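Local coordinates for protein probable acrylyl-CoA reductase AcuI (Escherichia coli, PDB 1O89) that probably catalyses the NADPH-dependent reduction of acryloyl-CoA to propanoyl-CoA, working as a homodimer of the zinc-containing alcohol dehydrogenase family, at residues Asp95-Leu106 and Val125-Pro134; Pro134-Ile145 and Leu303-Tyr312. One frame throughout, in Å; residues are numbered along the deposited sequence.

Contact 1: Asp95-Leu106 and Val125-Pro134; sequences DPRFHAGQEVLL and VKGDWLVAMP
Leu-105 and Val-131 form an antiparallel hydrogen-bonded pair in the GroES-like domain, joining strand 103-107 to the short strand 131-132. Two nearly straight bonds define it: Leu-105 N to Val-131 O (2.9 Å, N-H...O 166°) and the reciprocal Val-131 N to Leu-105 O. Both side chains leave the same face of the sheet and run alongside each other, with Leu-105 CD2 against Val-131 CB; Trp-300 of helix 293-306 touches both. Two residues from this pair on each segment, Met-133 N donates to Glu-103 O at 3.2 Å.

Leu-130 packs between Phe-98 of the loop and Val-104 of the strand. Leu-130 CG, anti to the carbonyl carbon (chi1 -64°), sends CD1 over the face of the Phe-98 ring, 4.3 Å from the centroid, a CH-pi contact 8° off the normal, while CD2 meets Val-104 CG2 at 4.0 Å. Charge fastens the loop. Arg-97 NH2 bridges to Asp-128 OD1 at 2.8 Å, guanidinium and carboxylate planes almost perpendicular, and Arg-97 NE makes a salt bridge with Asp-95 OD1. Lying between two acids, the arginine probably offsets their repulsion. Asp-95 OD2 approaches Gly-127 CA to 3.3 Å, and one water links this oxygen weakly to Gly-127 N.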
loop_
_atom_site.group_PDB
_atom_site.type_symbol
_atom_site.label_atom_id
_atom_site.label_comp_id
_atom_site.label_asym_id
_atom_site.label_seq_id
_atom_site.Cartn_x
_atom_site.Cartn_y
_atom_site.Cartn_z
ATOM N N ASP A 95 -35.921 -7.137 7.320
ATOM C CA ASP A 95 -35.080 -7.088 6.123
ATOM C C ASP A 95 -35.597 -8.126 5.102
ATOM O O ASP A 95 -35.611 -9.322 5.403
ATOM C CB ASP A 95 -33.618 -7.383 6.501
ATOM C CG ASP A 95 -32.635 -7.018 5.398
ATOM O OD1 ASP A 95 -32.900 -7.340 4.220
ATOM O OD2 ASP A 95 -31.561 -6.417 5.621
ATOM N N PRO A 96 -36.016 -7.684 3.911
ATOM C CA PRO A 96 -36.633 -8.585 2.923
ATOM C C PRO A 96 -35.850 -9.861 2.624
ATOM O O PRO A 96 -36.468 -10.903 2.421
ATOM C CB PRO A 96 -36.699 -7.731 1.644
ATOM C CG PRO A 96 -36.628 -6.324 2.086
ATOM C CD PRO A 96 -35.934 -6.299 3.416
ATOM N N ARG A 97 -34.523 -9.773 2.589
ATOM C CA ARG A 97 -33.687 -10.894 2.146
ATOM C C ARG A 97 -33.330 -11.934 3.222
ATOM O O ARG A 97 -32.672 -12.927 2.917
ATOM C CB ARG A 97 -32.420 -10.379 1.447
ATOM C CG ARG A 97 -31.465 -9.591 2.327
ATOM C CD ARG A 97 -31.157 -8.184 1.800
ATOM N NE ARG A 97 -30.286 -7.465 2.734
ATOM C CZ ARG A 97 -29.275 -6.668 2.395
ATOM N NH1 ARG A 97 -28.962 -6.433 1.124
ATOM N NH2 ARG A 97 -28.565 -6.090 3.354
ATOM N N PHE A 98 -33.760 -11.712 4.462
ATOM C CA PHE A 98 -33.598 -12.698 5.531
ATOM C C PHE A 98 -34.950 -13.190 6.040
ATOM O O PHE A 98 -35.869 -12.398 6.260
ATOM C CB PHE A 98 -32.777 -12.122 6.687
ATOM C CG PHE A 98 -31.368 -11.801 6.311
ATOM C CD1 PHE A 98 -30.419 -12.807 6.214
ATOM C CD2 PHE A 98 -30.993 -10.499 6.022
ATOM C CE1 PHE A 98 -29.116 -12.516 5.839
ATOM C CE2 PHE A 98 -29.689 -10.203 5.656
ATOM C CZ PHE A 98 -28.751 -11.213 5.565
ATOM N N HIS A 99 -35.054 -14.505 6.221
ATOM C CA HIS A 99 -36.285 -15.150 6.660
ATOM C C HIS A 99 -36.040 -15.988 7.910
ATOM O O HIS A 99 -34.924 -16.470 8.139
ATOM C CB HIS A 99 -36.856 -16.029 5.536
ATOM C CG HIS A 99 -35.922 -17.105 5.069
ATOM N ND1 HIS A 99 -34.936 -16.882 4.130
ATOM C CD2 HIS A 99 -35.821 -18.412 5.416
ATOM C CE1 HIS A 99 -34.267 -18.003 3.920
ATOM N NE2 HIS A 99 -34.782 -18.945 4.690
ATOM N N ALA A 100 -37.092 -16.161 8.709
ATOM C CA ALA A 100 -37.050 -17.001 9.902
ATOM C C ALA A 100 -36.539 -18.413 9.588
ATOM O O ALA A 100 -36.980 -19.035 8.620
ATOM C CB ALA A 100 -38.438 -17.077 10.532
ATOM N N GLY A 101 -35.609 -18.909 10.403
ATOM C CA GLY A 101 -35.044 -20.240 10.227
ATOM C C GLY A 101 -33.745 -20.294 9.426
ATOM O O GLY A 101 -33.049 -21.306 9.453
ATOM N N GLN A 102 -33.420 -19.213 8.722
ATOM C CA GLN A 102 -32.216 -19.143 7.892
ATOM C C GLN A 102 -30.942 -19.043 8.729
ATOM O O GLN A 102 -30.819 -18.152 9.574
ATOM C CB GLN A 102 -32.296 -17.917 6.994
ATOM C CG GLN A 102 -31.155 -17.758 6.026
ATOM C CD GLN A 102 -31.311 -16.523 5.148
ATOM O OE1 GLN A 102 -32.168 -15.676 5.397
ATOM N NE2 GLN A 102 -30.480 -16.418 4.121
ATOM N N GLU A 103 -29.985 -19.929 8.482
ATOM C CA GLU A 103 -28.695 -19.795 9.144
ATOM C C GLU A 103 -27.874 -18.646 8.542
ATOM O O GLU A 103 -27.834 -18.448 7.321
ATOM C CB GLU A 103 -27.890 -21.106 9.223
ATOM C CG GLU A 103 -27.828 -21.975 7.976
ATOM C CD GLU A 103 -28.099 -23.451 8.258
ATOM O OE1 GLU A 103 -28.218 -23.812 9.452
ATOM O OE2 GLU A 103 -28.206 -24.255 7.285
ATOM N N VAL A 104 -27.269 -17.878 9.440
ATOM C CA VAL A 104 -26.448 -16.732 9.107
ATOM C C VAL A 104 -25.229 -16.701 10.031
ATOM O O VAL A 104 -25.182 -17.380 11.057
ATOM C CB VAL A 104 -27.244 -15.383 9.249
ATOM C CG1 VAL A 104 -28.331 -15.271 8.199
ATOM C CG2 VAL A 104 -27.844 -15.215 10.657
ATOM N N LEU A 105 -24.230 -15.924 9.651
ATOM C CA LEU A 105 -23.168 -15.557 10.581
ATOM C C LEU A 105 -22.901 -14.072 10.549
ATOM O O LEU A 105 -23.375 -13.349 9.670
ATOM C CB LEU A 105 -21.892 -16.394 10.352
ATOM C CG LEU A 105 -20.875 -16.275 9.208
ATOM C CD1 LEU A 105 -21.395 -16.927 7.963
ATOM C CD2 LEU A 105 -20.341 -14.856 8.922
ATOM N N LEU A 106 -22.140 -13.626 11.538
ATOM C CA LEU A 106 -21.714 -12.251 11.639
ATOM C C LEU A 106 -20.341 -12.210 12.256
ATOM O O LEU A 106 -20.077 -12.936 13.228
ATOM C CB LEU A 106 -22.682 -11.448 12.516
ATOM C CG LEU A 106 -22.327 -9.957 12.629
ATOM C CD1 LEU A 106 -23.573 -9.083 12.675
ATOM C CD2 LEU A 106 -21.434 -9.650 13.849
ATOM N N VAL A 125 -29.320 -6.996 15.048
ATOM C CA VAL A 125 -28.363 -6.319 14.199
ATOM C C VAL A 125 -29.011 -5.806 12.919
ATOM O O VAL A 125 -30.146 -6.156 12.595
ATOM C CB VAL A 125 -27.221 -7.276 13.816
ATOM C CG1 VAL A 125 -26.422 -7.695 15.073
ATOM C CG2 VAL A 125 -27.749 -8.509 13.071
ATOM N N LYS A 126 -28.281 -4.957 12.203
ATOM C CA LYS A 126 -28.670 -4.538 10.866
ATOM C C LYS A 126 -28.418 -5.684 9.884
ATOM O O LYS A 126 -27.415 -6.375 9.983
ATOM C CB LYS A 126 -27.876 -3.299 10.445
ATOM C CG LYS A 126 -28.094 -2.090 11.334
ATOM C CD LYS A 126 -27.342 -0.873 10.801
ATOM C CE LYS A 126 -27.858 0.431 11.412
ATOM N NZ LYS A 126 -26.862 1.073 12.337
ATOM N N GLY A 127 -29.323 -5.865 8.921
ATOM C CA GLY A 127 -29.231 -6.957 7.963
ATOM C C GLY A 127 -28.002 -6.850 7.088
ATOM O O GLY A 127 -27.425 -7.870 6.710
ATOM N N ASP A 128 -27.601 -5.613 6.793
ATOM C CA ASP A 128 -26.360 -5.307 6.070
ATOM C C ASP A 128 -25.098 -5.865 6.731
ATOM O O ASP A 128 -24.054 -5.978 6.078
ATOM C CB ASP A 128 -26.159 -3.789 5.953
ATOM C CG ASP A 128 -27.293 -3.082 5.224
ATOM O OD1 ASP A 128 -27.756 -3.585 4.180
ATOM O OD2 ASP A 128 -27.762 -1.993 5.618
ATOM N N TRP A 129 -25.180 -6.163 8.024
ATOM C CA TRP A 129 -24.045 -6.679 8.787
ATOM C C TRP A 129 -23.910 -8.189 8.729
ATOM O O TRP A 129 -22.849 -8.719 9.064
ATOM C CB TRP A 129 -24.158 -6.268 10.260
ATOM C CG TRP A 129 -24.015 -4.818 10.503
ATOM C CD1 TRP A 129 -23.655 -3.862 9.603
ATOM C CD2 TRP A 129 -24.242 -4.140 11.743
ATOM N NE1 TRP A 129 -23.637 -2.632 10.210
ATOM C CE2 TRP A 129 -24.004 -2.773 11.522
ATOM C CE3 TRP A 129 -24.624 -4.554 13.029
ATOM C CZ2 TRP A 129 -24.128 -1.816 12.528
ATOM C CZ3 TRP A 129 -24.751 -3.603 14.029
ATOM C CH2 TRP A 129 -24.507 -2.247 13.772
ATOM N N LEU A 130 -24.977 -8.879 8.330
ATOM C CA LEU A 130 -24.990 -10.349 8.341
ATOM C C LEU A 130 -24.517 -10.960 7.044
ATOM O O LEU A 130 -24.582 -10.352 5.988
ATOM C CB LEU A 130 -26.392 -10.895 8.614
ATOM C CG LEU A 130 -27.016 -10.596 9.966
ATOM C CD1 LEU A 130 -28.517 -10.756 9.847
ATOM C CD2 LEU A 130 -26.464 -11.517 11.040
ATOM N N VAL A 131 -24.078 -12.202 7.145
ATOM C CA VAL A 131 -23.703 -12.984 5.991
ATOM C C VAL A 131 -24.557 -14.246 5.961
ATOM O O VAL A 131 -24.595 -15.003 6.941
ATOM C CB VAL A 131 -22.211 -13.364 6.033
ATOM C CG1 VAL A 131 -21.830 -14.192 4.800
ATOM C CG2 VAL A 131 -21.355 -12.115 6.135
ATOM N N ALA A 132 -25.233 -14.467 4.834
ATOM C CA ALA A 132 -25.954 -15.715 4.600
ATOM C C ALA A 132 -24.968 -16.869 4.711
ATOM O O ALA A 132 -23.887 -16.809 4.134
ATOM C CB ALA A 132 -26.607 -15.706 3.228
ATOM N N MET A 133 -25.335 -17.898 5.474
ATOM C CA MET A 133 -24.447 -19.030 5.715
ATOM C C MET A 133 -24.025 -19.552 4.356
ATOM O O MET A 133 -24.878 -19.969 3.588
ATOM C CB MET A 133 -25.148 -20.138 6.516
ATOM C CG MET A 133 -24.229 -21.261 7.012
ATOM S SD MET A 133 -23.090 -20.677 8.364
ATOM C CE MET A 133 -21.759 -21.082 7.785
ATOM N N PRO A 134 -22.733 -19.487 4.034
ATOM C CA PRO A 134 -22.243 -20.009 2.750
ATOM C C PRO A 134 -22.385 -21.523 2.653
ATOM O O PRO A 134 -22.293 -22.221 3.672
ATOM C CB PRO A 134 -20.756 -19.618 2.749
ATOM C CG PRO A 134 -20.604 -18.612 3.822
ATOM C CD PRO A 134 -21.636 -18.915 4.836
HETATM O O HOH W 1 -30.469 -3.647 7.258
#

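Contact 2: Pro134-Ile145 and Leu303-Tyr312; sequences PQGLDARKAMII and LVADLPESFY
This is a largely apolar helix-to-helix contact: the turn 134-137 and the first two turns of helix 139-161 meet the end of helix 293-306 and the short, weakly bonded helix 309-312. No hydrogen bond crosses it.

Tyr-312 contributes most buried area. The Lys-141 and Tyr-312 side chains cross at about a right angle, Lys-141 CG lying 3.7 Å from Tyr-312 CD1. Beyond CG the lysine chain is extended, which carries NZ over the ring face, 4.8 Å from the centroid and 14° off the normal, a cation-pi contact. Glu-309 OE1 lies 4.4 Å from Lys-141 NZ, too far for a salt bridge but of opposite charge. Near the phenol end, Leu-137 CD2 approaches Tyr-312 OH to 3.6 Å, and Leu-137 CG packs on Val-304 CG2.

Ile-145 divides its branches: CG2 meets Leu-303 CD1 at 3.9 Å, whereas CG1 reaches Leu-307 CD2 at 3.7 Å. Its chi1 of -65° puts CG1 anti to the carbonyl carbon, toward Leu-307 and Phe-311, and leaves CG2 anti to the backbone N, facing Leu-303. CG1 also comes to the edge of the Phe-311 ring, whose face carries Leu-307 CD1. The start of the helix is set by Asp-138 at the N-cap, its OD1 accepting a nearly straight bond from Lys-141 N at 2.9 Å.

Around this interface, Trp-300 of helix 293-306 touches Pro-134, Leu-137 and Ile-145, helix 179-190 packs on Leu-307 and Phe-311, and strand 51-59 meets Ala-139 and Met-143 through Trp-57.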
loop_
_atom_site.group_PDB
_atom_site.type_symbol
_atom_site.label_atom_id
_atom_site.label_comp_id
_atom_site.label_asym_id
_atom_site.label_seq_id
_atom_site.Cartn_x
_atom_site.Cartn_y
_atom_site.Cartn_z
ATOM N N PRO A 134 -22.733 -19.487 4.034
ATOM C CA PRO A 134 -22.243 -20.009 2.750
ATOM C C PRO A 134 -22.385 -21.523 2.653
ATOM O O PRO A 134 -22.293 -22.221 3.672
ATOM C CB PRO A 134 -20.756 -19.618 2.749
ATOM C CG PRO A 134 -20.604 -18.612 3.822
ATOM C CD PRO A 134 -21.636 -18.915 4.836
ATOM N N GLN A 135 -22.600 -22.016 1.435
ATOM C CA GLN A 135 -22.695 -23.447 1.190
ATOM C C GLN A 135 -21.394 -24.113 1.613
ATOM O O GLN A 135 -20.313 -23.654 1.256
ATOM C CB GLN A 135 -22.955 -23.731 -0.295
ATOM C CG GLN A 135 -24.304 -23.218 -0.813
ATOM C CD GLN A 135 -24.672 -23.796 -2.176
ATOM O OE1 GLN A 135 -25.601 -24.604 -2.286
ATOM N NE2 GLN A 135 -23.946 -23.382 -3.218
ATOM N N GLY A 136 -21.503 -25.192 2.381
ATOM C CA GLY A 136 -20.341 -25.928 2.837
ATOM C C GLY A 136 -19.899 -25.576 4.246
ATOM O O GLY A 136 -19.021 -26.227 4.788
ATOM N N LEU A 137 -20.490 -24.550 4.838
ATOM C CA LEU A 137 -20.199 -24.195 6.223
ATOM C C LEU A 137 -21.448 -24.321 7.068
ATOM O O LEU A 137 -22.556 -24.193 6.561
ATOM C CB LEU A 137 -19.709 -22.747 6.339
ATOM C CG LEU A 137 -18.240 -22.355 6.210
ATOM C CD1 LEU A 137 -18.086 -20.923 6.688
ATOM C CD2 LEU A 137 -17.313 -23.282 6.981
ATOM N N ASP A 138 -21.247 -24.540 8.367
ATOM C CA ASP A 138 -22.311 -24.410 9.374
ATOM C C ASP A 138 -21.874 -23.448 10.496
ATOM O O ASP A 138 -20.770 -22.890 10.467
ATOM C CB ASP A 138 -22.739 -25.793 9.913
ATOM C CG ASP A 138 -21.620 -26.526 10.664
ATOM O OD1 ASP A 138 -20.748 -25.872 11.266
ATOM O OD2 ASP A 138 -21.544 -27.772 10.736
ATOM N N ALA A 139 -22.761 -23.236 11.466
ATOM C CA ALA A 139 -22.522 -22.304 12.569
ATOM C C ALA A 139 -21.218 -22.602 13.331
ATOM O O ALA A 139 -20.417 -21.720 13.569
ATOM C CB ALA A 139 -23.724 -22.348 13.532
ATOM N N ARG A 140 -20.998 -23.862 13.692
ATOM C CA ARG A 140 -19.809 -24.225 14.456
ATOM C C ARG A 140 -18.534 -23.964 13.655
ATOM O O ARG A 140 -17.615 -23.330 14.149
ATOM C CB ARG A 140 -19.868 -25.693 14.892
ATOM C CG ARG A 140 -18.853 -26.082 15.955
ATOM C CD ARG A 140 -19.119 -27.459 16.576
ATOM N NE ARG A 140 -18.171 -27.763 17.637
ATOM C CZ ARG A 140 -16.931 -28.230 17.445
ATOM N NH1 ARG A 140 -16.446 -28.444 16.220
ATOM N NH2 ARG A 140 -16.160 -28.481 18.496
ATOM N N LYS A 141 -18.486 -24.462 12.425
ATOM C CA LYS A 141 -17.333 -24.267 11.555
ATOM C C LYS A 141 -17.077 -22.780 11.332
ATOM O O LYS A 141 -15.933 -22.340 11.339
ATOM C CB LYS A 141 -17.538 -24.957 10.198
ATOM C CG LYS A 141 -17.568 -26.476 10.253
ATOM C CD LYS A 141 -17.792 -27.071 8.862
ATOM C CE LYS A 141 -17.682 -28.593 8.862
ATOM N NZ LYS A 141 -17.281 -29.132 7.513
ATOM N N ALA A 142 -18.138 -22.009 11.147
ATOM C CA ALA A 142 -17.996 -20.576 10.905
ATOM C C ALA A 142 -17.337 -19.885 12.091
ATOM O O ALA A 142 -16.544 -18.984 11.917
ATOM C CB ALA A 142 -19.343 -19.934 10.603
ATOM N N MET A 143 -17.653 -20.308 13.300
ATOM C CA MET A 143 -17.039 -19.698 14.471
ATOM C C MET A 143 -15.632 -20.202 14.720
ATOM O O MET A 143 -14.846 -19.492 15.318
ATOM C CB MET A 143 -17.917 -19.906 15.700
ATOM C CG MET A 143 -19.255 -19.212 15.565
ATOM S SD MET A 143 -19.029 -17.435 15.440
ATOM C CE MET A 143 -19.163 -17.140 13.731
ATOM N N ILE A 144 -15.325 -21.426 14.288
ATOM C CA ILE A 144 -13.956 -21.918 14.304
ATOM C C ILE A 144 -13.083 -21.015 13.422
ATOM O O ILE A 144 -12.012 -20.589 13.851
ATOM C CB ILE A 144 -13.882 -23.381 13.821
ATOM C CG1 ILE A 144 -14.443 -24.322 14.891
ATOM C CG2 ILE A 144 -12.415 -23.783 13.467
ATOM C CD1 ILE A 144 -14.726 -25.707 14.382
ATOM N N ILE A 145 -13.560 -20.709 12.213
ATOM C CA ILE A 145 -12.846 -19.824 11.285
ATOM C C ILE A 145 -12.700 -18.462 11.953
ATOM O O ILE A 145 -11.587 -17.994 12.203
ATOM C CB ILE A 145 -13.605 -19.673 9.923
ATOM C CG1 ILE A 145 -13.663 -20.997 9.160
ATOM C CG2 ILE A 145 -12.940 -18.636 9.036
ATOM C CD1 ILE A 145 -14.708 -20.982 8.027
ATOM N N LEU A 303 -12.938 -18.985 1.696
ATOM C CA LEU A 303 -12.552 -19.802 2.850
ATOM C C LEU A 303 -13.058 -21.234 2.728
ATOM O O LEU A 303 -12.389 -22.171 3.141
ATOM C CB LEU A 303 -13.082 -19.185 4.140
ATOM C CG LEU A 303 -12.261 -18.006 4.632
ATOM C CD1 LEU A 303 -13.111 -17.079 5.487
ATOM C CD2 LEU A 303 -11.066 -18.514 5.390
ATOM N N VAL A 304 -14.246 -21.407 2.172
ATOM C CA VAL A 304 -14.795 -22.736 1.996
ATOM C C VAL A 304 -13.992 -23.527 0.963
ATOM O O VAL A 304 -13.718 -24.698 1.166
ATOM C CB VAL A 304 -16.266 -22.682 1.573
ATOM C CG1 VAL A 304 -16.762 -24.063 1.197
ATOM C CG2 VAL A 304 -17.091 -22.117 2.695
ATOM N N ALA A 305 -13.611 -22.872 -0.131
ATOM C CA ALA A 305 -12.858 -23.526 -1.192
ATOM C C ALA A 305 -11.391 -23.798 -0.839
ATOM O O ALA A 305 -10.819 -24.757 -1.347
ATOM C CB ALA A 305 -12.952 -22.715 -2.486
ATOM N N ASP A 306 -10.787 -22.983 0.030
ATOM C CA ASP A 306 -9.334 -23.029 0.241
ATOM C C ASP A 306 -8.849 -23.479 1.610
ATOM O O ASP A 306 -7.648 -23.687 1.796
ATOM C CB ASP A 306 -8.722 -21.661 -0.026
ATOM C CG ASP A 306 -8.939 -21.193 -1.436
ATOM O OD1 ASP A 306 -9.140 -22.029 -2.357
ATOM O OD2 ASP A 306 -8.924 -19.983 -1.703
ATOM N N LEU A 307 -9.751 -23.596 2.575
ATOM C CA LEU A 307 -9.357 -24.062 3.899
ATOM C C LEU A 307 -9.333 -25.578 3.812
ATOM O O LEU A 307 -10.320 -26.158 3.368
ATOM C CB LEU A 307 -10.355 -23.600 4.960
ATOM C CG LEU A 307 -9.848 -22.899 6.224
ATOM C CD1 LEU A 307 -8.798 -21.866 5.944
ATOM C CD2 LEU A 307 -11.035 -22.284 6.953
ATOM N N PRO A 308 -8.229 -26.231 4.188
ATOM C CA PRO A 308 -8.189 -27.703 4.161
ATOM C C PRO A 308 -9.159 -28.307 5.181
ATOM O O PRO A 308 -9.560 -27.625 6.123
ATOM C CB PRO A 308 -6.730 -28.054 4.537
ATOM C CG PRO A 308 -6.007 -26.766 4.769
ATOM C CD PRO A 308 -6.975 -25.641 4.685
ATOM N N GLU A 309 -9.521 -29.572 4.996
ATOM C CA GLU A 309 -10.397 -30.259 5.958
ATOM C C GLU A 309 -9.745 -30.411 7.333
ATOM O O GLU A 309 -10.424 -30.290 8.361
ATOM C CB GLU A 309 -10.850 -31.627 5.427
ATOM C CG GLU A 309 -11.864 -31.558 4.281
ATOM C CD GLU A 309 -13.007 -30.578 4.533
ATOM O OE1 GLU A 309 -14.022 -30.984 5.146
ATOM O OE2 GLU A 309 -12.892 -29.399 4.116
ATOM N N SER A 310 -8.434 -30.644 7.349
ATOM C CA SER A 310 -7.674 -30.779 8.597
ATOM C C SER A 310 -7.734 -29.531 9.483
ATOM O O SER A 310 -7.475 -29.601 10.688
ATOM C CB SER A 310 -6.208 -31.120 8.295
ATOM O OG SER A 310 -5.615 -30.141 7.453
ATOM N N PHE A 311 -8.072 -28.394 8.882
ATOM C CA PHE A 311 -8.234 -27.159 9.625
ATOM C C PHE A 311 -9.474 -27.178 10.546
ATOM O O PHE A 311 -9.433 -26.616 11.648
ATOM C CB PHE A 311 -8.316 -25.986 8.646
ATOM C CG PHE A 311 -8.522 -24.669 9.313
ATOM C CD1 PHE A 311 -7.445 -23.971 9.845
ATOM C CD2 PHE A 311 -9.794 -24.132 9.426
ATOM C CE1 PHE A 311 -7.638 -22.745 10.472
ATOM C CE2 PHE A 311 -9.993 -22.913 10.047
ATOM C CZ PHE A 311 -8.915 -22.218 10.567
ATOM N N TYR A 312 -10.566 -27.803 10.088
ATOM C CA TYR A 312 -11.833 -27.842 10.838
ATOM C C TYR A 312 -11.837 -28.870 11.962
ATOM O O TYR A 312 -12.510 -28.665 12.979
ATOM C CB TYR A 312 -13.025 -28.148 9.912
ATOM C CG TYR A 312 -13.288 -27.126 8.828
ATOM C CD1 TYR A 312 -14.040 -25.981 9.084
ATOM C CD2 TYR A 312 -12.797 -27.314 7.542
ATOM C CE1 TYR A 312 -14.283 -25.037 8.082
ATOM C CE2 TYR A 312 -13.032 -26.389 6.539
ATOM C CZ TYR A 312 -13.776 -25.249 6.812
ATOM O OH TYR A 312 -14.010 -24.317 5.825
#

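The two contacts follow each other along the chain and share Pro-134. Each is partly buried, contact 1 centring about 20 Å and contact 2 about 14 Å from the centre of the chain, but their chemistry differs: contact 1 combines strand hydrogen bonds with a salt-bridge network at its exposed loop, whereas contact 2 relies on apolar side chains and a single cation-pi pair. The closest segment ends are 19 residues apart in contact 1 and 158 in contact 2. Met-133 CE lies 3.9 Å and Leu-105 CG 4.2 Å from Ala-142 CB, so the first turn of helix 139-161 packs on strand 103-107 and on Met-133 just after strand 131-132. Trp-300 of helix 293-306 touches both contacts.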